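Local coordinates for kojibiose phosphorylase (Gut metagenome, PDB 6W0P), which belongs to glycoside hydrolase family 65, carbohydrate-active enzymes that combine an N-terminal beta-sandwich domain with a helical catalytic domain, at residues 212-217 with 250-255; 196-201 with 231-236; 90-95 with 151-156; 142-147 with 280-285. All blocks are in the same frame, centred on the assembly; numbering follows the deposited sequence.

Overall arrangement
Followed from the N terminus, the chain opens contact 3 at 90-95, a turn leading into strand 94-98, and passes 142-147, the first half of contact 4, before 151-156 closes contact 3; these two loops therefore cross. Contacts 2 and 1 cross in the same way: 196-201 and 212-217 come in turn, then 231-236 closes contact 2 and 250-255 closes contact 1. Contact 4 closes last, at 280-285, and its long loop encloses both. Contact 1 joins neighbouring strands of the large sheet, contacts 2 and 3 bind that sheet to the five-stranded one, and contact 4 lays the start of helix 282-300 on the large sheet.

Contact 1 (212-217 with 250-255); sequences TSVMRT and YVTNII
Thr-212 to Arg-216 pair with Tyr-250 to Ile-254 as antiparallel neighbours in the large sheet of the N-terminal beta-sandwich, an example of two strands joined chiefly through their backbones. The strand directions differ by 167°. Three hydrogen-bonded pairs, Thr-212 with Ile-254, Val-214 with Thr-252 and Arg-216 with Tyr-250, each exchange two N-H...O bonds. They are shortest at the Thr-212 end, where Thr-212 N lies 2.7 Å from Ile-254 O, and longest where Arg-216 N reaches Tyr-250 O at 3.1 Å. CA-H...O contacts fill the alternate places: Met-215 CA sits 3.0 Å from Tyr-250 O, which thus takes both this C-H and the Arg-216 amide.

Among apolar contacts, Val-214 and Thr-252 stand side by side on the face beneath helix 263-277. With CG1 anti to the carbonyl carbon (chi1 -67°), CG2 of Val-214 is left between the backbone N and the carbonyl carbon, and this methyl comes 3.8 Å from Thr-252 CB. On the other face Met-215 CB meets Val-251 CG2 at 4.3 Å, while the extended thioether leads away to Leu-171 and Leu-173 of the opposing sheet.

Polar ends mostly look to adjoining strands: Thr-252 OG1 bonds Asn-152 OD1, Thr-212 OG1 bonds Thr-201 OG1, and Arg-216 NH1 bonds Ser-197 OG. A bond from Ser-213 OG to Asn-253 OD1 is doubtful, because the amide oxygen is modelled too close to its neighbour. The Tyr-250 hydroxyl bonds Phe-280 O, and at the near edge of its ring, in plane, Arg-216 O lies 3.6 Å from Tyr-250 CD1.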
loop_
_atom_site.group_PDB
_atom_site.type_symbol
_atom_site.label_atom_id
_atom_site.label_comp_id
_atom_site.label_asym_id
_atom_site.label_seq_id
_atom_site.Cartn_x
_atom_site.Cartn_y
_atom_site.Cartn_z
ATOM N N THR A 212 -18.714 32.152 11.718
ATOM C CA THR A 212 -18.961 33.130 12.808
ATOM C C THR A 212 -19.852 32.462 13.846
ATOM O O THR A 212 -20.933 31.968 13.470
ATOM C CB THR A 212 -19.568 34.444 12.299
ATOM O OG1 THR A 212 -18.576 35.077 11.501
ATOM C CG2 THR A 212 -19.962 35.386 13.416
ATOM N N SER A 213 -19.369 32.402 15.084
ATOM C CA SER A 213 -20.108 31.888 16.255
ATOM C C SER A 213 -20.406 33.051 17.188
ATOM O O SER A 213 -19.431 33.711 17.623
ATOM C CB SER A 213 -19.336 30.823 16.972
ATOM O OG SER A 213 -20.138 30.285 18.013
ATOM N N VAL A 214 -21.693 33.283 17.465
ATOM C CA VAL A 214 -22.143 34.383 18.364
ATOM C C VAL A 214 -23.069 33.818 19.445
ATOM O O VAL A 214 -23.915 32.957 19.132
ATOM C CB VAL A 214 -22.824 35.509 17.566
ATOM C CG1 VAL A 214 -21.825 36.233 16.667
ATOM C CG2 VAL A 214 -24.004 34.993 16.759
ATOM N N MET A 215 -22.914 34.298 20.674
ATOM C CA MET A 215 -23.835 33.950 21.773
ATOM C C MET A 215 -24.278 35.210 22.517
ATOM O O MET A 215 -23.642 36.259 22.393
ATOM C CB MET A 215 -23.194 32.971 22.752
ATOM C CG MET A 215 -22.020 33.525 23.486
ATOM S SD MET A 215 -21.566 32.359 24.773
ATOM C CE MET A 215 -19.975 33.001 25.291
ATOM N N ARG A 216 -25.388 35.067 23.221
ATOM C CA ARG A 216 -25.940 36.051 24.174
ATOM C C ARG A 216 -26.850 35.271 25.120
ATOM O O ARG A 216 -27.186 34.112 24.772
ATOM C CB ARG A 216 -26.744 37.122 23.441
ATOM C CG ARG A 216 -28.075 36.608 22.927
ATOM C CD ARG A 216 -28.709 37.602 21.994
ATOM N NE ARG A 216 -29.413 38.658 22.701
ATOM C CZ ARG A 216 -29.213 39.955 22.506
ATOM N NH1 ARG A 216 -28.275 40.374 21.665
ATOM N NH2 ARG A 216 -29.924 40.841 23.186
ATOM N N THR A 217 -27.268 35.891 26.222
ATOM C CA THR A 217 -27.931 35.198 27.361
ATOM C C THR A 217 -29.057 36.105 27.859
ATOM O O THR A 217 -29.214 37.200 27.293
ATOM C CB THR A 217 -26.916 34.784 28.443
ATOM O OG1 THR A 217 -26.551 35.913 29.241
ATOM C CG2 THR A 217 -25.656 34.168 27.875
ATOM N N TYR A 250 -28.157 31.429 24.044
ATOM C CA TYR A 250 -28.503 31.373 22.603
ATOM C C TYR A 250 -27.207 31.418 21.798
ATOM O O TYR A 250 -26.356 32.303 22.066
ATOM C CB TYR A 250 -29.425 32.533 22.235
ATOM C CG TYR A 250 -30.677 32.576 23.072
ATOM C CD1 TYR A 250 -30.681 33.222 24.293
ATOM C CD2 TYR A 250 -31.848 31.944 22.671
ATOM C CE1 TYR A 250 -31.820 33.272 25.082
ATOM C CE2 TYR A 250 -32.992 31.965 23.464
ATOM C CZ TYR A 250 -32.982 32.642 24.675
ATOM O OH TYR A 250 -34.072 32.732 25.489
ATOM N N VAL A 251 -27.047 30.478 20.869
ATOM C CA VAL A 251 -25.885 30.419 19.936
ATOM C C VAL A 251 -26.394 30.476 18.486
ATOM O O VAL A 251 -27.416 29.866 18.205
ATOM C CB VAL A 251 -25.046 29.156 20.203
ATOM C CG1 VAL A 251 -23.822 29.075 19.304
ATOM C CG2 VAL A 251 -24.640 29.064 21.665
ATOM N N THR A 252 -25.704 31.226 17.624
ATOM C CA THR A 252 -25.864 31.220 16.150
ATOM C C THR A 252 -24.478 31.041 15.522
ATOM O O THR A 252 -23.555 31.722 15.938
ATOM C CB THR A 252 -26.624 32.453 15.658
ATOM O OG1 THR A 252 -27.947 32.370 16.188
ATOM C CG2 THR A 252 -26.674 32.533 14.150
ATOM N N ASN A 253 -24.345 30.059 14.626
ATOM C CA ASN A 253 -23.109 29.741 13.878
ATOM C C ASN A 253 -23.444 29.951 12.405
ATOM O O ASN A 253 -24.412 29.297 11.920
ATOM C CB ASN A 253 -22.618 28.335 14.224
ATOM C CG ASN A 253 -22.230 28.207 15.680
ATOM O OD1 ASN A 253 -21.343 28.910 16.154
ATOM N ND2 ASN A 253 -22.881 27.331 16.409
ATOM N N ILE A 254 -22.746 30.878 11.741
ATOM C CA ILE A 254 -22.918 31.136 10.283
ATOM C C ILE A 254 -21.631 30.698 9.581
ATOM O O ILE A 254 -20.554 31.262 9.891
ATOM C CB ILE A 254 -23.274 32.604 9.981
ATOM C CG1 ILE A 254 -24.470 33.095 10.794
ATOM C CG2 ILE A 254 -23.522 32.771 8.489
ATOM C CD1 ILE A 254 -25.780 32.377 10.472
ATOM N N ILE A 255 -21.749 29.748 8.658
ATOM C CA ILE A 255 -20.586 29.153 7.947
ATOM C C ILE A 255 -20.610 29.637 6.498
ATOM O O ILE A 255 -21.704 29.933 5.990
ATOM C CB ILE A 255 -20.594 27.612 8.038
ATOM C CG1 ILE A 255 -21.754 26.993 7.259
ATOM C CG2 ILE A 255 -20.600 27.168 9.484
ATOM C CD1 ILE A 255 -21.678 25.493 7.154
#

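Contact 2 (196-201 with 231-236); sequences NSIGLT and VILNYE
The flat groups that meet side chains between Ile-198 to Leu-200 and Val-231 to Leu-233 are peptide groups, not aromatic rings. Val-231 CG1 lies on one face of the peptide group of Gly-199, at its oxygen end, 3.4 Å from Gly-199 O, and Ile-198 CD1 likewise stands on a face of the peptide group of Ile-232, 3.6 Å from Ile-232 O. Both are contacts of a methyl group with a backbone carbonyl from above its plane, and the two segments share no hydrogen bond. The rest of the interface is aliphatic and illustrates how the layers of a beta-sandwich meet through branched side chains.

Ile-198 is at the middle of it. Its CG1 is anti to the backbone N (chi1 -169°) and the chain stays extended beyond, which sends the longer branch across the gap to meet Val-231 tip to tip, with Ile-198 CG1 3.7 Å from Val-231 CB. The shorter branch serves a different neighbour: Ile-198 and Leu-233 slide past each other in opposite directions, and Ile-198 CG2 comes to 3.6 Å from Leu-233 CD1. One isoleucine thereby engages two residues on the same face of the facing strand. At the other end Leu-200 makes a looser approach, its CD2 4.4 Å from Val-231 N.

The short strand segments run at 162° to each other, 7.1 Å apart at closest approach, in different sheets. Strand 197-204 hydrogen-bonds with strands 186-194 and 210-217, strand 230-239 with 165-174. Leu-226 of strand 223-227 touches both Ile-198 and Val-231, Met-215 packs on Ile-198 and Leu-233, and helix 263-277 lies against Ser-197 and Thr-201.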
loop_
_atom_site.group_PDB
_atom_site.type_symbol
_atom_site.label_atom_id
_atom_site.label_comp_id
_atom_site.label_asym_id
_atom_site.label_seq_id
_atom_site.Cartn_x
_atom_site.Cartn_y
_atom_site.Cartn_z
ATOM N N ASN A 196 -25.246 43.113 23.791
ATOM C CA ASN A 196 -25.346 41.951 24.713
ATOM C C ASN A 196 -24.859 40.684 24.006
ATOM O O ASN A 196 -25.066 39.576 24.569
ATOM C CB ASN A 196 -26.758 41.798 25.275
ATOM C CG ASN A 196 -27.070 42.858 26.312
ATOM O OD1 ASN A 196 -28.065 43.575 26.196
ATOM N ND2 ASN A 196 -26.220 42.952 27.322
ATOM N N SER A 197 -24.200 40.834 22.858
ATOM C CA SER A 197 -23.758 39.710 22.002
ATOM C C SER A 197 -22.232 39.650 21.998
ATOM O O SER A 197 -21.596 40.715 22.018
ATOM C CB SER A 197 -24.353 39.845 20.631
ATOM O OG SER A 197 -25.762 39.618 20.692
ATOM N N ILE A 198 -21.662 38.447 22.062
ATOM C CA ILE A 198 -20.187 38.217 22.037
ATOM C C ILE A 198 -19.940 37.086 21.051
ATOM O O ILE A 198 -20.804 36.214 20.985
ATOM C CB ILE A 198 -19.659 37.896 23.446
ATOM C CG1 ILE A 198 -18.135 37.921 23.500
ATOM C CG2 ILE A 198 -20.214 36.577 23.972
ATOM C CD1 ILE A 198 -17.577 37.918 24.911
ATOM N N GLY A 199 -18.828 37.094 20.314
ATOM C CA GLY A 199 -18.618 36.072 19.275
ATOM C C GLY A 199 -17.237 36.097 18.672
ATOM O O GLY A 199 -16.407 36.899 19.105
ATOM N N LEU A 200 -16.995 35.195 17.725
ATOM C CA LEU A 200 -15.710 35.081 16.996
ATOM C C LEU A 200 -15.987 34.739 15.534
ATOM O O LEU A 200 -17.091 34.255 15.224
ATOM C CB LEU A 200 -14.805 34.037 17.658
ATOM C CG LEU A 200 -15.414 32.670 17.956
ATOM C CD1 LEU A 200 -15.521 31.827 16.689
ATOM C CD2 LEU A 200 -14.576 31.946 19.021
ATOM N N THR A 201 -15.025 35.040 14.679
ATOM C CA THR A 201 -14.982 34.643 13.260
ATOM C C THR A 201 -13.637 33.964 13.035
ATOM O O THR A 201 -12.598 34.558 13.428
ATOM C CB THR A 201 -15.153 35.831 12.310
ATOM O OG1 THR A 201 -16.451 36.382 12.531
ATOM C CG2 THR A 201 -15.002 35.429 10.859
ATOM N N VAL A 231 -14.026 33.390 23.156
ATOM C CA VAL A 231 -14.657 34.480 23.944
ATOM C C VAL A 231 -15.340 33.859 25.161
ATOM O O VAL A 231 -15.741 32.703 25.096
ATOM C CB VAL A 231 -15.597 35.327 23.074
ATOM C CG1 VAL A 231 -14.801 35.996 21.966
ATOM C CG2 VAL A 231 -16.760 34.514 22.517
ATOM N N ILE A 232 -15.391 34.608 26.256
ATOM C CA ILE A 232 -15.910 34.137 27.570
ATOM C C ILE A 232 -16.847 35.215 28.115
ATOM O O ILE A 232 -16.507 36.406 28.017
ATOM C CB ILE A 232 -14.756 33.796 28.534
ATOM C CG1 ILE A 232 -13.729 32.869 27.883
ATOM C CG2 ILE A 232 -15.282 33.216 29.837
ATOM C CD1 ILE A 232 -12.525 32.578 28.761
ATOM N N LEU A 233 -18.003 34.796 28.610
ATOM C CA LEU A 233 -18.873 35.602 29.483
ATOM C C LEU A 233 -18.710 35.065 30.915
ATOM O O LEU A 233 -18.862 33.845 31.109
ATOM C CB LEU A 233 -20.308 35.486 28.955
ATOM C CG LEU A 233 -20.617 36.235 27.655
ATOM C CD1 LEU A 233 -21.938 35.767 27.051
ATOM C CD2 LEU A 233 -20.666 37.735 27.879
ATOM N N ASN A 234 -18.366 35.944 31.873
ATOM C CA ASN A 234 -18.185 35.618 33.321
ATOM C C ASN A 234 -19.461 35.983 34.083
ATOM O O ASN A 234 -19.941 37.123 33.918
ATOM C CB ASN A 234 -17.001 36.362 33.954
ATOM C CG ASN A 234 -15.670 35.947 33.369
ATOM O OD1 ASN A 234 -15.396 34.754 33.210
ATOM N ND2 ASN A 234 -14.827 36.922 33.057
ATOM N N TYR A 235 -19.993 35.055 34.878
ATOM C CA TYR A 235 -21.152 35.306 35.779
ATOM C C TYR A 235 -20.707 34.990 37.207
ATOM O O TYR A 235 -20.157 33.908 37.457
ATOM C CB TYR A 235 -22.400 34.542 35.321
ATOM C CG TYR A 235 -22.794 34.857 33.898
ATOM C CD1 TYR A 235 -23.603 35.942 33.602
ATOM C CD2 TYR A 235 -22.319 34.097 32.839
ATOM C CE1 TYR A 235 -23.926 36.266 32.296
ATOM C CE2 TYR A 235 -22.634 34.407 31.529
ATOM C CZ TYR A 235 -23.434 35.499 31.256
ATOM O OH TYR A 235 -23.741 35.814 29.972
ATOM N N GLU A 236 -20.870 35.973 38.086
ATOM C CA GLU A 236 -20.614 35.867 39.542
ATOM C C GLU A 236 -21.984 35.710 40.179
ATOM O O GLU A 236 -22.675 36.719 40.318
ATOM C CB GLU A 236 -19.905 37.109 40.100
ATOM C CG GLU A 236 -18.610 37.475 39.397
ATOM C CD GLU A 236 -17.467 36.498 39.588
ATOM O OE1 GLU A 236 -16.512 36.547 38.767
ATOM O OE2 GLU A 236 -17.529 35.691 40.549
#

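Contact 3 (90-95 with 151-156); sequences NFFKIR and ENAYQM
Phe-91 to Ile-94 run almost parallel to Ala-153 to Gln-155, 11° apart in direction, with the CA atoms of Phe-92 and Gln-155 separated by 7.0 Å. The turn on the first segment is an Asx turn, Asn-90 OD1 accepting from Phe-92 N. From it two aromatic rings reach Ala-153: Phe-91 CE1 presses on Ala-153 CB at 3.4 Å, and the same CE1 stands over the centre of the Phe-92 ring. Phe-92 in turn slides past Gln-155, its CE1 reaching Tyr-154 O at 3.6 Å.

Gln-155 supplies the single hydrogen bond across the contact. The side chain is stretched out from CA to the amide, with chi1 at -175°, carrying NE2 to 2.9 Å from Phe-92 O. The bond is nearly straight (164°) and lies on a carbonyl lone pair and in the amide plane. Arg-249 holds the other end of the amide, its NE bonding Gln-155 OE1, and its NH2 bonds Lys-93 O.

The pair thus lies between the sheets of the sandwich, with Phe-91 reaching Leu-173 of strand 165-174 and Val-251 of strand 245-256, and Phe-92 touching Leu-145 of strand 135-145.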
loop_
_atom_site.group_PDB
_atom_site.type_symbol
_atom_site.label_atom_id
_atom_site.label_comp_id
_atom_site.label_asym_id
_atom_site.label_seq_id
_atom_site.Cartn_x
_atom_site.Cartn_y
_atom_site.Cartn_z
ATOM N N ASN A 90 -16.495 24.728 19.924
ATOM C CA ASN A 90 -17.243 24.193 21.095
ATOM C C ASN A 90 -18.067 25.341 21.705
ATOM O O ASN A 90 -17.449 26.215 22.340
ATOM C CB ASN A 90 -16.280 23.583 22.120
ATOM C CG ASN A 90 -16.993 23.056 23.348
ATOM O OD1 ASN A 90 -18.191 23.278 23.516
ATOM N ND2 ASN A 90 -16.265 22.336 24.193
ATOM N N PHE A 91 -19.385 25.382 21.467
ATOM C CA PHE A 91 -20.268 26.518 21.864
ATOM C C PHE A 91 -21.130 26.129 23.066
ATOM O O PHE A 91 -22.012 26.901 23.433
ATOM C CB PHE A 91 -21.118 26.994 20.688
ATOM C CG PHE A 91 -21.905 25.927 19.970
ATOM C CD1 PHE A 91 -23.022 25.344 20.556
ATOM C CD2 PHE A 91 -21.548 25.532 18.687
ATOM C CE1 PHE A 91 -23.733 24.360 19.892
ATOM C CE2 PHE A 91 -22.276 24.563 18.017
ATOM C CZ PHE A 91 -23.370 23.985 18.615
ATOM N N PHE A 92 -20.888 24.957 23.655
ATOM C CA PHE A 92 -21.601 24.478 24.870
ATOM C C PHE A 92 -20.660 24.518 26.076
ATOM O O PHE A 92 -21.129 24.301 27.213
ATOM C CB PHE A 92 -22.149 23.066 24.649
ATOM C CG PHE A 92 -23.398 22.963 23.797
ATOM C CD1 PHE A 92 -24.418 23.900 23.885
ATOM C CD2 PHE A 92 -23.587 21.875 22.960
ATOM C CE1 PHE A 92 -25.572 23.766 23.128
ATOM C CE2 PHE A 92 -24.744 21.739 22.214
ATOM C CZ PHE A 92 -25.733 22.686 22.296
ATOM N N LYS A 93 -19.382 24.819 25.836
ATOM C CA LYS A 93 -18.327 24.803 26.877
ATOM C C LYS A 93 -18.661 25.786 28.004
ATOM O O LYS A 93 -18.961 26.962 27.733
ATOM C CB LYS A 93 -16.955 25.151 26.307
ATOM C CG LYS A 93 -15.835 25.015 27.329
ATOM C CD LYS A 93 -14.474 25.058 26.705
ATOM C CE LYS A 93 -13.388 25.253 27.745
ATOM N NZ LYS A 93 -12.062 25.437 27.119
ATOM N N ILE A 94 -18.614 25.299 29.236
ATOM C CA ILE A 94 -18.719 26.160 30.450
ATOM C C ILE A 94 -17.554 25.845 31.384
ATOM O O ILE A 94 -16.863 24.813 31.187
ATOM C CB ILE A 94 -20.074 25.978 31.166
ATOM C CG1 ILE A 94 -20.174 24.612 31.850
ATOM C CG2 ILE A 94 -21.222 26.208 30.196
ATOM C CD1 ILE A 94 -21.490 24.365 32.556
ATOM N N ARG A 95 -17.392 26.690 32.397
ATOM C CA ARG A 95 -16.615 26.349 33.607
ATOM C C ARG A 95 -17.444 26.750 34.819
ATOM O O ARG A 95 -17.992 27.881 34.849
ATOM C CB ARG A 95 -15.233 27.004 33.575
ATOM C CG ARG A 95 -14.364 26.459 32.456
ATOM C CD ARG A 95 -13.010 27.125 32.396
ATOM N NE ARG A 95 -12.120 26.619 33.418
ATOM C CZ ARG A 95 -11.245 27.354 34.114
ATOM N NH1 ARG A 95 -11.166 28.667 33.945
ATOM N NH2 ARG A 95 -10.475 26.770 35.017
ATOM N N GLU A 151 -28.963 26.993 12.049
ATOM C CA GLU A 151 -27.823 27.853 12.454
ATOM C C GLU A 151 -27.816 28.036 13.974
ATOM O O GLU A 151 -26.741 28.379 14.499
ATOM C CB GLU A 151 -27.906 29.211 11.762
ATOM C CG GLU A 151 -28.027 29.116 10.249
ATOM C CD GLU A 151 -29.452 29.129 9.707
ATOM O OE1 GLU A 151 -30.447 28.985 10.504
ATOM O OE2 GLU A 151 -29.576 29.261 8.478
ATOM N N ASN A 152 -28.954 27.834 14.651
ATOM C CA ASN A 152 -29.095 28.096 16.104
ATOM C C ASN A 152 -28.948 26.830 16.948
ATOM O O ASN A 152 -29.440 25.760 16.539
ATOM C CB ASN A 152 -30.439 28.710 16.456
ATOM C CG ASN A 152 -30.733 29.951 15.650
ATOM O OD1 ASN A 152 -29.805 30.592 15.164
ATOM N ND2 ASN A 152 -32.009 30.284 15.528
ATOM N N ALA A 153 -28.381 27.024 18.145
ATOM C CA ALA A 153 -28.255 26.052 19.259
ATOM C C ALA A 153 -28.619 26.770 20.558
ATOM O O ALA A 153 -28.338 27.976 20.679
ATOM C CB ALA A 153 -26.848 25.502 19.336
ATOM N N TYR A 154 -29.186 26.056 21.511
ATOM C CA TYR A 154 -29.647 26.635 22.790
ATOM C C TYR A 154 -29.124 25.788 23.943
ATOM O O TYR A 154 -29.061 24.528 23.841
ATOM C CB TYR A 154 -31.172 26.698 22.796
ATOM C CG TYR A 154 -31.731 27.258 21.513
ATOM C CD1 TYR A 154 -31.429 28.547 21.114
ATOM C CD2 TYR A 154 -32.553 26.496 20.694
ATOM C CE1 TYR A 154 -31.928 29.063 19.934
ATOM C CE2 TYR A 154 -33.064 27.003 19.513
ATOM C CZ TYR A 154 -32.775 28.301 19.141
ATOM O OH TYR A 154 -33.258 28.788 17.961
ATOM N N GLN A 155 -28.816 26.460 25.044
ATOM C CA GLN A 155 -28.325 25.808 26.274
ATOM C C GLN A 155 -28.975 26.513 27.449
ATOM O O GLN A 155 -29.049 27.741 27.423
ATOM C CB GLN A 155 -26.804 25.901 26.371
ATOM C CG GLN A 155 -26.218 25.150 27.553
ATOM C CD GLN A 155 -24.725 25.350 27.596
ATOM O OE1 GLN A 155 -24.236 26.476 27.507
ATOM N NE2 GLN A 155 -23.993 24.249 27.700
ATOM N N MET A 156 -29.428 25.746 28.418
ATOM C CA MET A 156 -30.003 26.261 29.666
ATOM C C MET A 156 -29.272 25.562 30.808
ATOM O O MET A 156 -29.075 24.339 30.731
ATOM C CB MET A 156 -31.507 26.004 29.750
ATOM C CG MET A 156 -32.168 26.695 30.919
ATOM S SD MET A 156 -33.972 26.580 30.885
ATOM C CE MET A 156 -34.276 24.809 30.991
#

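Contact 4 (142-147 with 280-285); sequences SRLLDM and FSFADL
Leu-144 and Phe-282 cross at an angle, and the whole contact turns on how the aromatic ring is presented. A chi1 of -172° swings the Phe-282 ring away from its own backbone N and carries it from the first turn of the helix to the strand. Leu-144 CD1 lies over one face, 4.1 Å from the ring centroid and 20° off the ring normal, a CH-pi contact displaced toward the rim. The end of the ring pushes on along the strand: Phe-282 CZ comes to 3.5 Å from Ser-142 CB, and the CA of Arg-143 sits in the ring plane at its edge. One phenyl group therefore spans three successive residues of the strand.

Leu-144 has a second partner. The same CD1 that covers the ring also touches Leu-285, 4.0 Å from its CB and 3.7 Å from its backbone C, so this methyl is wedged between two residues a helical turn apart. Leu-285 CD2 lies 4.5 Å from Asp-146 OD2, a loose approach. That carboxylate oxygen bonds the Tyr-154 hydroxyl and forms a salt bridge with Lys-288 of the same helix, while OD1 accepts from the backbone N of Ser-148 and of Asp-149, so both oxygens are well occupied.

The helix start is fixed by Ser-281 at the N-cap, whose OG accepts from Asp-284 N at 3.1 Å. Outside the pair, Phe-282 also packs on Tyr-154 and Met-156 of strand 152-161. The arrangement is a worked case of helix-on-sheet packing, in which apolar residues from the first turn of helix 282-300 lie against the large sheet of the beta-sandwich.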
loop_
_atom_site.group_PDB
_atom_site.type_symbol
_atom_site.label_atom_id
_atom_site.label_comp_id
_atom_site.label_asym_id
_atom_site.label_seq_id
_atom_site.Cartn_x
_atom_site.Cartn_y
_atom_site.Cartn_z
ATOM N N SER A 142 -29.285 21.661 30.073
ATOM C CA SER A 142 -30.238 21.300 29.002
ATOM C C SER A 142 -29.708 21.868 27.685
ATOM O O SER A 142 -29.162 22.988 27.716
ATOM C CB SER A 142 -31.620 21.791 29.359
ATOM O OG SER A 142 -32.003 21.293 30.639
ATOM N N ARG A 143 -29.792 21.109 26.588
ATOM C CA ARG A 143 -29.462 21.667 25.256
ATOM C C ARG A 143 -30.298 21.069 24.115
ATOM O O ARG A 143 -30.855 19.939 24.217
ATOM C CB ARG A 143 -27.954 21.618 24.992
ATOM C CG ARG A 143 -27.261 20.286 25.214
ATOM C CD ARG A 143 -25.764 20.499 25.361
ATOM N NE ARG A 143 -25.017 19.440 24.692
ATOM C CZ ARG A 143 -23.740 19.120 24.914
ATOM N NH1 ARG A 143 -23.033 19.770 25.816
ATOM N NH2 ARG A 143 -23.185 18.122 24.240
ATOM N N LEU A 144 -30.352 21.876 23.062
ATOM C CA LEU A 144 -31.133 21.719 21.817
ATOM C C LEU A 144 -30.270 22.196 20.646
ATOM O O LEU A 144 -29.584 23.221 20.786
ATOM C CB LEU A 144 -32.371 22.619 21.874
ATOM C CG LEU A 144 -33.475 22.292 22.867
ATOM C CD1 LEU A 144 -34.453 23.459 22.923
ATOM C CD2 LEU A 144 -34.228 21.029 22.492
ATOM N N LEU A 145 -30.359 21.514 19.514
ATOM C CA LEU A 145 -30.054 22.096 18.194
ATOM C C LEU A 145 -31.401 22.368 17.516
ATOM O O LEU A 145 -32.261 21.475 17.533
ATOM C CB LEU A 145 -29.155 21.136 17.405
ATOM C CG LEU A 145 -27.857 20.718 18.094
ATOM C CD1 LEU A 145 -27.010 19.854 17.176
ATOM C CD2 LEU A 145 -27.042 21.920 18.546
ATOM N N ASP A 146 -31.608 23.587 17.023
ATOM C CA ASP A 146 -32.873 24.006 16.354
ATOM C C ASP A 146 -33.007 23.205 15.059
ATOM O O ASP A 146 -32.096 23.292 14.241
ATOM C CB ASP A 146 -32.878 25.509 16.076
ATOM C CG ASP A 146 -34.245 26.096 15.777
ATOM O OD1 ASP A 146 -35.016 25.484 14.991
ATOM O OD2 ASP A 146 -34.525 27.190 16.313
ATOM N N MET A 147 -34.073 22.433 14.890
ATOM C CA MET A 147 -34.194 21.503 13.728
ATOM C C MET A 147 -34.683 22.241 12.481
ATOM O O MET A 147 -34.432 21.695 11.406
ATOM C CB MET A 147 -35.142 20.340 14.014
ATOM C CG MET A 147 -34.680 19.505 15.172
ATOM S SD MET A 147 -33.036 18.790 14.966
ATOM C CE MET A 147 -33.373 17.592 13.683
ATOM N N PHE A 280 -37.223 34.041 22.339
ATOM C CA PHE A 280 -37.948 32.802 22.728
ATOM C C PHE A 280 -37.266 32.187 23.946
ATOM O O PHE A 280 -36.015 32.109 23.971
ATOM C CB PHE A 280 -38.022 31.836 21.545
ATOM C CG PHE A 280 -38.666 32.454 20.334
ATOM C CD1 PHE A 280 -40.037 32.650 20.292
ATOM C CD2 PHE A 280 -37.890 32.929 19.282
ATOM C CE1 PHE A 280 -40.628 33.261 19.196
ATOM C CE2 PHE A 280 -38.480 33.543 18.187
ATOM C CZ PHE A 280 -39.850 33.709 18.148
ATOM N N SER A 281 -38.064 31.804 24.943
ATOM C CA SER A 281 -37.603 31.003 26.106
ATOM C C SER A 281 -37.109 29.628 25.623
ATOM O O SER A 281 -37.620 29.120 24.588
ATOM C CB SER A 281 -38.697 30.832 27.112
ATOM O OG SER A 281 -39.654 29.920 26.621
ATOM N N PHE A 282 -36.152 29.052 26.354
ATOM C CA PHE A 282 -35.672 27.665 26.138
ATOM C C PHE A 282 -36.898 26.762 26.049
ATOM O O PHE A 282 -36.990 26.011 25.080
ATOM C CB PHE A 282 -34.691 27.230 27.234
ATOM C CG PHE A 282 -34.031 25.901 26.965
ATOM C CD1 PHE A 282 -32.854 25.823 26.234
ATOM C CD2 PHE A 282 -34.580 24.724 27.457
ATOM C CE1 PHE A 282 -32.245 24.597 25.994
ATOM C CE2 PHE A 282 -33.981 23.496 27.207
ATOM C CZ PHE A 282 -32.816 23.435 26.467
ATOM N N ALA A 283 -37.848 26.894 26.980
ATOM C CA ALA A 283 -39.021 25.992 27.083
ATOM C C ALA A 283 -39.805 26.052 25.768
ATOM O O ALA A 283 -40.265 24.985 25.327
ATOM C CB ALA A 283 -39.876 26.310 28.295
ATOM N N ASP A 284 -39.923 27.238 25.158
ATOM C CA ASP A 284 -40.672 27.459 23.890
ATOM C C ASP A 284 -39.889 26.881 22.713
ATOM O O ASP A 284 -40.524 26.444 21.729
ATOM C CB ASP A 284 -40.994 28.942 23.679
ATOM C CG ASP A 284 -42.278 29.391 24.370
ATOM O OD1 ASP A 284 -42.970 28.529 24.998
ATOM O OD2 ASP A 284 -42.597 30.588 24.257
ATOM N N LEU A 285 -38.560 26.843 22.810
ATOM C CA LEU A 285 -37.699 26.257 21.747
ATOM C C LEU A 285 -37.735 24.719 21.817
ATOM O O LEU A 285 -37.582 24.084 20.775
ATOM C CB LEU A 285 -36.295 26.845 21.891
ATOM C CG LEU A 285 -36.265 28.334 21.577
ATOM C CD1 LEU A 285 -34.977 28.988 22.016
ATOM C CD2 LEU A 285 -36.516 28.555 20.093
#